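Local coordinates for protein BspA (BspA_V) (PDB 5DZ8) that forms the variable domain of a cell-wall-linked streptococcal adhesin of the antigen I/II family and probably takes part in attachment of the bacterium to surfaces, at residues H60-K65 and T70-S75; V100-G105 and K125-N130. One frame throughout, in Å; residues are numbered along the deposited sequence.

Contact 1 of 2, residues H60-K65 and T70-S75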
loop_
_atom_site.group_PDB
_atom_site.type_symbol
_atom_site.label_atom_id
_atom_site.label_comp_id
_atom_site.label_asym_id
_atom_site.label_seq_id
_atom_site.Cartn_x
_atom_site.Cartn_y
_atom_site.Cartn_z
ATOM N N HIS A 60 -20.344 1.851 31.151
ATOM C CA HIS A 60 -21.134 2.254 32.313
ATOM C C HIS A 60 -20.273 2.126 33.579
ATOM O O HIS A 60 -19.272 1.407 33.604
ATOM C CB HIS A 60 -22.445 1.479 32.414
ATOM C CG HIS A 60 -22.282 0.053 32.808
ATOM N ND1 HIS A 60 -21.978 -0.947 31.898
ATOM C CD2 HIS A 60 -22.395 -0.557 34.015
ATOM C CE1 HIS A 60 -21.868 -2.103 32.533
ATOM N NE2 HIS A 60 -22.111 -1.889 33.821
ATOM N N TYR A 61 -20.671 2.893 34.574
ATOM C CA TYR A 61 -19.917 3.113 35.765
ATOM C C TYR A 61 -20.707 2.728 37.022
ATOM O O TYR A 61 -21.848 3.159 37.167
ATOM C CB TYR A 61 -19.611 4.599 35.901
ATOM C CG TYR A 61 -18.945 5.248 34.762
ATOM C CD1 TYR A 61 -17.820 4.680 34.164
ATOM C CD2 TYR A 61 -19.416 6.471 34.262
ATOM C CE1 TYR A 61 -17.202 5.281 33.076
ATOM C CE2 TYR A 61 -18.786 7.076 33.170
ATOM C CZ TYR A 61 -17.678 6.464 32.587
ATOM O OH TYR A 61 -17.017 7.088 31.579
ATOM N N VAL A 62 -20.069 2.002 37.942
ATOM C CA VAL A 62 -20.628 1.811 39.298
ATOM C C VAL A 62 -19.813 2.538 40.401
ATOM O O VAL A 62 -18.643 2.254 40.597
ATOM C CB VAL A 62 -20.778 0.310 39.629
ATOM C CG1 VAL A 62 -21.358 0.122 41.036
ATOM C CG2 VAL A 62 -21.685 -0.355 38.590
ATOM N N ALA A 63 -20.424 3.499 41.094
ATOM C CA ALA A 63 -19.726 4.180 42.218
ATOM C C ALA A 63 -19.706 3.282 43.478
ATOM O O ALA A 63 -20.691 2.635 43.765
ATOM C CB ALA A 63 -20.391 5.502 42.523
ATOM N N ASN A 64 -18.588 3.212 44.194
ATOM C CA ASN A 64 -18.543 2.521 45.504
ATOM C C ASN A 64 -18.499 3.521 46.641
ATOM O O ASN A 64 -18.155 4.674 46.402
ATOM C CB ASN A 64 -17.330 1.607 45.591
ATOM C CG ASN A 64 -17.269 0.633 44.452
ATOM O OD1 ASN A 64 -18.248 -0.039 44.176
ATOM N ND2 ASN A 64 -16.112 0.549 43.783
ATOM N N LYS A 65 -18.820 3.072 47.863
ATOM C CA LYS A 65 -18.829 3.928 49.080
ATOM C C LYS A 65 -17.518 4.691 49.309
ATOM O O LYS A 65 -17.525 5.898 49.494
ATOM C CB LYS A 65 -19.120 3.089 50.330
ATOM N N THR A 70 -16.066 1.494 39.352
ATOM C CA THR A 70 -15.797 0.428 38.383
ATOM C C THR A 70 -16.340 0.910 37.049
ATOM O O THR A 70 -17.521 1.273 36.931
ATOM C CB THR A 70 -16.456 -0.927 38.721
ATOM O OG1 THR A 70 -16.226 -1.294 40.080
ATOM C CG2 THR A 70 -15.860 -1.970 37.879
ATOM N N ALA A 71 -15.462 0.943 36.067
ATOM C CA ALA A 71 -15.794 1.334 34.732
ATOM C C ALA A 71 -15.890 0.076 33.888
ATOM O O ALA A 71 -14.925 -0.639 33.783
ATOM C CB ALA A 71 -14.693 2.241 34.165
ATOM N N PHE A 72 -17.031 -0.142 33.256
ATOM C CA PHE A 72 -17.240 -1.279 32.351
ATOM C C PHE A 72 -17.177 -0.748 30.946
ATOM O O PHE A 72 -17.959 0.106 30.577
ATOM C CB PHE A 72 -18.618 -1.909 32.576
ATOM C CG PHE A 72 -18.730 -2.682 33.878
ATOM C CD1 PHE A 72 -18.331 -4.024 33.952
ATOM C CD2 PHE A 72 -19.232 -2.073 35.041
ATOM C CE1 PHE A 72 -18.404 -4.723 35.167
ATOM C CE2 PHE A 72 -19.325 -2.782 36.240
ATOM C CZ PHE A 72 -18.896 -4.109 36.300
ATOM N N VAL A 73 -16.233 -1.240 30.168
ATOM C CA VAL A 73 -16.140 -0.857 28.779
ATOM C C VAL A 73 -16.619 -2.056 27.980
ATOM O O VAL A 73 -15.835 -2.933 27.663
ATOM C CB VAL A 73 -14.723 -0.467 28.393
ATOM C CG1 VAL A 73 -14.684 0.160 26.993
ATOM C CG2 VAL A 73 -14.138 0.476 29.430
ATOM N N ASP A 74 -17.902 -2.036 27.626
ATOM C CA ASP A 74 -18.595 -3.195 27.068
ATOM C C ASP A 74 -18.221 -3.432 25.627
ATOM O O ASP A 74 -17.755 -4.528 25.291
ATOM C CB ASP A 74 -20.097 -3.056 27.241
ATOM C CG ASP A 74 -20.495 -2.992 28.716
ATOM O OD1 ASP A 74 -20.041 -3.880 29.494
ATOM O OD2 ASP A 74 -21.196 -2.015 29.116
ATOM N N SER A 75 -18.336 -2.390 24.808
ATOM C CA SER A 75 -18.022 -2.485 23.414
ATOM C C SER A 75 -17.808 -1.107 22.823
ATOM O O SER A 75 -17.992 -0.123 23.500
ATOM C CB SER A 75 -19.198 -3.165 22.736
ATOM O OG SER A 75 -20.337 -2.303 22.838
#
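The imidazole of H60 has F72 CB over one face, toward its rim, and D74 OD2 at its edge. F72 CB sits 3.6 Å from the centroid of the H60 ring, a CH-pi contact, and the phenyl ring beyond it is nearly parallel to the imidazole (9°) but slid so far that the two barely overlap. In the plane of the imidazole, H60 ND1 donates to the syn lone pair of D74 OD2 at 3.1 Å, a rather bent bond (138° at the hydrogen); the nearby carboxylate would probably favour a protonated imidazole. With CG held between its backbone N and carbonyl carbon (chi1 72°), the H60 ring leans across toward the other strand. V62 CG2 meets the edge of the F72 ring at CE2, 4.1 Å away. On the other side of the sheet, the edge of the Y61 ring lies against A71, and Y61 also packs on Y165 of the second subunit. Beneath these side chains, paired backbone bonds join H60 with F72 and V62 with T70, the shortest from F72 N to H60 O at 2.7 Å. Further along, D74 and S75 both face N58, a classic bulge in the antiparallel beta hairpin formed by strands 47-63 and 69-85.

Contact 2 of 2, residues V100-G105 and K125-N130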
loop_
_atom_site.group_PDB
_atom_site.type_symbol
_atom_site.label_atom_id
_atom_site.label_comp_id
_atom_site.label_asym_id
_atom_site.label_seq_id
_atom_site.Cartn_x
_atom_site.Cartn_y
_atom_site.Cartn_z
ATOM N N VAL A 100 -10.275 0.421 9.168
ATOM C CA VAL A 100 -10.489 0.225 10.581
ATOM C C VAL A 100 -10.335 -1.251 10.836
ATOM O O VAL A 100 -10.800 -2.095 10.068
ATOM C CB VAL A 100 -11.916 0.679 11.007
ATOM C CG1 VAL A 100 -12.141 0.475 12.463
ATOM C CG2 VAL A 100 -12.137 2.119 10.614
ATOM N N LEU A 101 -9.650 -1.562 11.919
ATOM C CA LEU A 101 -9.445 -2.944 12.307
ATOM C C LEU A 101 -9.696 -3.094 13.772
ATOM O O LEU A 101 -9.625 -2.131 14.521
ATOM C CB LEU A 101 -8.007 -3.408 12.001
ATOM C CG LEU A 101 -7.373 -3.069 10.664
ATOM C CD1 LEU A 101 -6.778 -1.681 10.710
ATOM C CD2 LEU A 101 -6.257 -4.036 10.329
ATOM N N THR A 102 -9.896 -4.334 14.192
ATOM C CA THR A 102 -10.072 -4.637 15.593
ATOM C C THR A 102 -8.740 -4.463 16.317
ATOM O O THR A 102 -7.692 -4.352 15.686
ATOM C CB THR A 102 -10.505 -6.088 15.787
ATOM O OG1 THR A 102 -9.501 -6.923 15.197
ATOM C CG2 THR A 102 -11.857 -6.335 15.149
ATOM N N LYS A 103 -8.788 -4.418 17.636
ATOM C CA LYS A 103 -7.542 -4.564 18.418
ATOM C C LYS A 103 -6.622 -5.681 17.988
ATOM O O LYS A 103 -5.423 -5.579 18.184
ATOM C CB LYS A 103 -7.815 -4.987 19.816
ATOM C CG LYS A 103 -8.402 -3.981 20.705
ATOM C CD LYS A 103 -8.821 -4.756 21.947
ATOM C CE LYS A 103 -10.061 -5.583 21.674
ATOM N NZ LYS A 103 -10.266 -6.602 22.715
ATOM N N ASP A 104 -7.199 -6.765 17.492
ATOM C CA ASP A 104 -6.459 -7.994 17.213
ATOM C C ASP A 104 -5.905 -8.062 15.783
ATOM O O ASP A 104 -5.386 -9.102 15.383
ATOM C CB ASP A 104 -7.369 -9.201 17.496
ATOM C CG ASP A 104 -8.186 -9.022 18.777
ATOM O OD1 ASP A 104 -7.566 -8.838 19.860
ATOM O OD2 ASP A 104 -9.450 -8.991 18.675
ATOM N N GLY A 105 -6.027 -6.971 15.032
ATOM C CA GLY A 105 -5.522 -6.827 13.669
ATOM C C GLY A 105 -6.514 -7.204 12.556
ATOM O O GLY A 105 -6.187 -7.138 11.360
ATOM N N LYS A 125 -20.856 -1.010 12.939
ATOM C CA LYS A 125 -20.182 -2.183 13.501
ATOM C C LYS A 125 -19.822 -2.010 14.951
ATOM O O LYS A 125 -19.199 -1.010 15.304
ATOM C CB LYS A 125 -18.988 -2.550 12.652
ATOM C CG LYS A 125 -19.458 -3.259 11.371
ATOM C CD LYS A 125 -18.356 -3.316 10.335
ATOM C CE LYS A 125 -18.344 -4.607 9.519
ATOM N NZ LYS A 125 -19.146 -4.449 8.301
ATOM N N THR A 126 -20.290 -2.957 15.785
ATOM C CA THR A 126 -20.003 -3.051 17.168
ATOM C C THR A 126 -18.988 -4.138 17.428
ATOM O O THR A 126 -19.190 -5.240 17.002
ATOM C CB THR A 126 -21.272 -3.316 17.935
ATOM O OG1 THR A 126 -22.157 -2.268 17.616
ATOM C CG2 THR A 126 -20.998 -3.308 19.442
ATOM N N LEU A 127 -17.879 -3.774 18.054
ATOM C CA LEU A 127 -16.808 -4.633 18.418
ATOM C C LEU A 127 -16.830 -4.805 19.928
ATOM O O LEU A 127 -16.692 -3.837 20.694
ATOM C CB LEU A 127 -15.492 -3.994 18.022
ATOM C CG LEU A 127 -15.362 -3.274 16.667
ATOM C CD1 LEU A 127 -13.901 -2.932 16.408
ATOM C CD2 LEU A 127 -15.896 -4.057 15.496
ATOM N N GLN A 128 -16.966 -6.045 20.370
ATOM C CA GLN A 128 -17.052 -6.365 21.805
ATOM C C GLN A 128 -15.677 -6.229 22.479
ATOM O O GLN A 128 -14.688 -6.539 21.904
ATOM C CB GLN A 128 -17.657 -7.749 22.025
ATOM C CG GLN A 128 -19.075 -7.878 21.483
ATOM C CD GLN A 128 -20.124 -7.194 22.352
ATOM O OE1 GLN A 128 -20.098 -7.266 23.574
ATOM N NE2 GLN A 128 -21.066 -6.541 21.712
ATOM N N LEU A 129 -15.660 -5.695 23.683
ATOM C CA LEU A 129 -14.450 -5.433 24.406
ATOM C C LEU A 129 -14.552 -6.139 25.719
ATOM O O LEU A 129 -13.625 -6.798 26.068
ATOM C CB LEU A 129 -14.262 -3.892 24.648
ATOM C CG LEU A 129 -14.139 -3.048 23.386
ATOM C CD1 LEU A 129 -14.220 -1.571 23.665
ATOM C CD2 LEU A 129 -12.850 -3.367 22.662
ATOM N N ASN A 130 -15.641 -5.942 26.467
ATOM C CA ASN A 130 -15.808 -6.552 27.822
ATOM C C ASN A 130 -14.626 -6.348 28.723
ATOM O O ASN A 130 -13.970 -7.294 29.140
ATOM C CB ASN A 130 -16.075 -8.051 27.736
ATOM C CG ASN A 130 -17.284 -8.359 26.893
ATOM O OD1 ASN A 130 -18.372 -7.839 27.139
ATOM N ND2 ASN A 130 -17.088 -9.140 25.863
#
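The backbone of 100-105 passes from strand into a type I beta turn, T102 to G105, closed by a bond of 3.2 Å from G105 N to T102 O. The turn stands over the extended strand 125-130 without pairing with it: the nearest CA atoms, those of T102 and L127, are 7.3 Å apart, so side chains must bridge the gap. T102 presents its methyl, CG2, to L127 CD1 at 4.2 Å, while its hydroxyl is turned to the turn itself, accepting from R106 N and, weakly, from D104 N. K103 reaches farther along the strand. Its chain bends at chi3 (-74°), bringing CE within 3.7 Å of L129 CD2, an aliphatic contact that leaves the ammonium NZ a long 4.5 Å from Q128 O. I108 of strand 107-113 touches both T102 and L127, and V146 of strand 144-167 meets L129, adding further apolar neighbours to the contact. This is loose packing of a beta-hairpin turn, the one joining strands 94-101 and 107-113 of the three-stranded sheet, against strand 119-135 at the margin of the six-stranded sheet.

How the contacts relate
Contact 1 closes before contact 2 opens along the chain, and their centres lie about 20 Å apart. The six-stranded antiparallel sheet links them: strand 69-85, which supplies 70-75, is the neighbour of strand 119-135, which supplies 125-130. They meet directly where D74 O lies 2.9 Å from L129 N and 2.8 Å from N130 N, both probable hydrogen bonds, and where V73 and S75 pack against that strand. Contact 1 is a pairing within this larger sheet, toward one end of the elongated domain, whereas contact 2, nearer the chain's centre, is where the turn of the smaller, three-stranded sheet rests on the larger one's outermost strand within this chain.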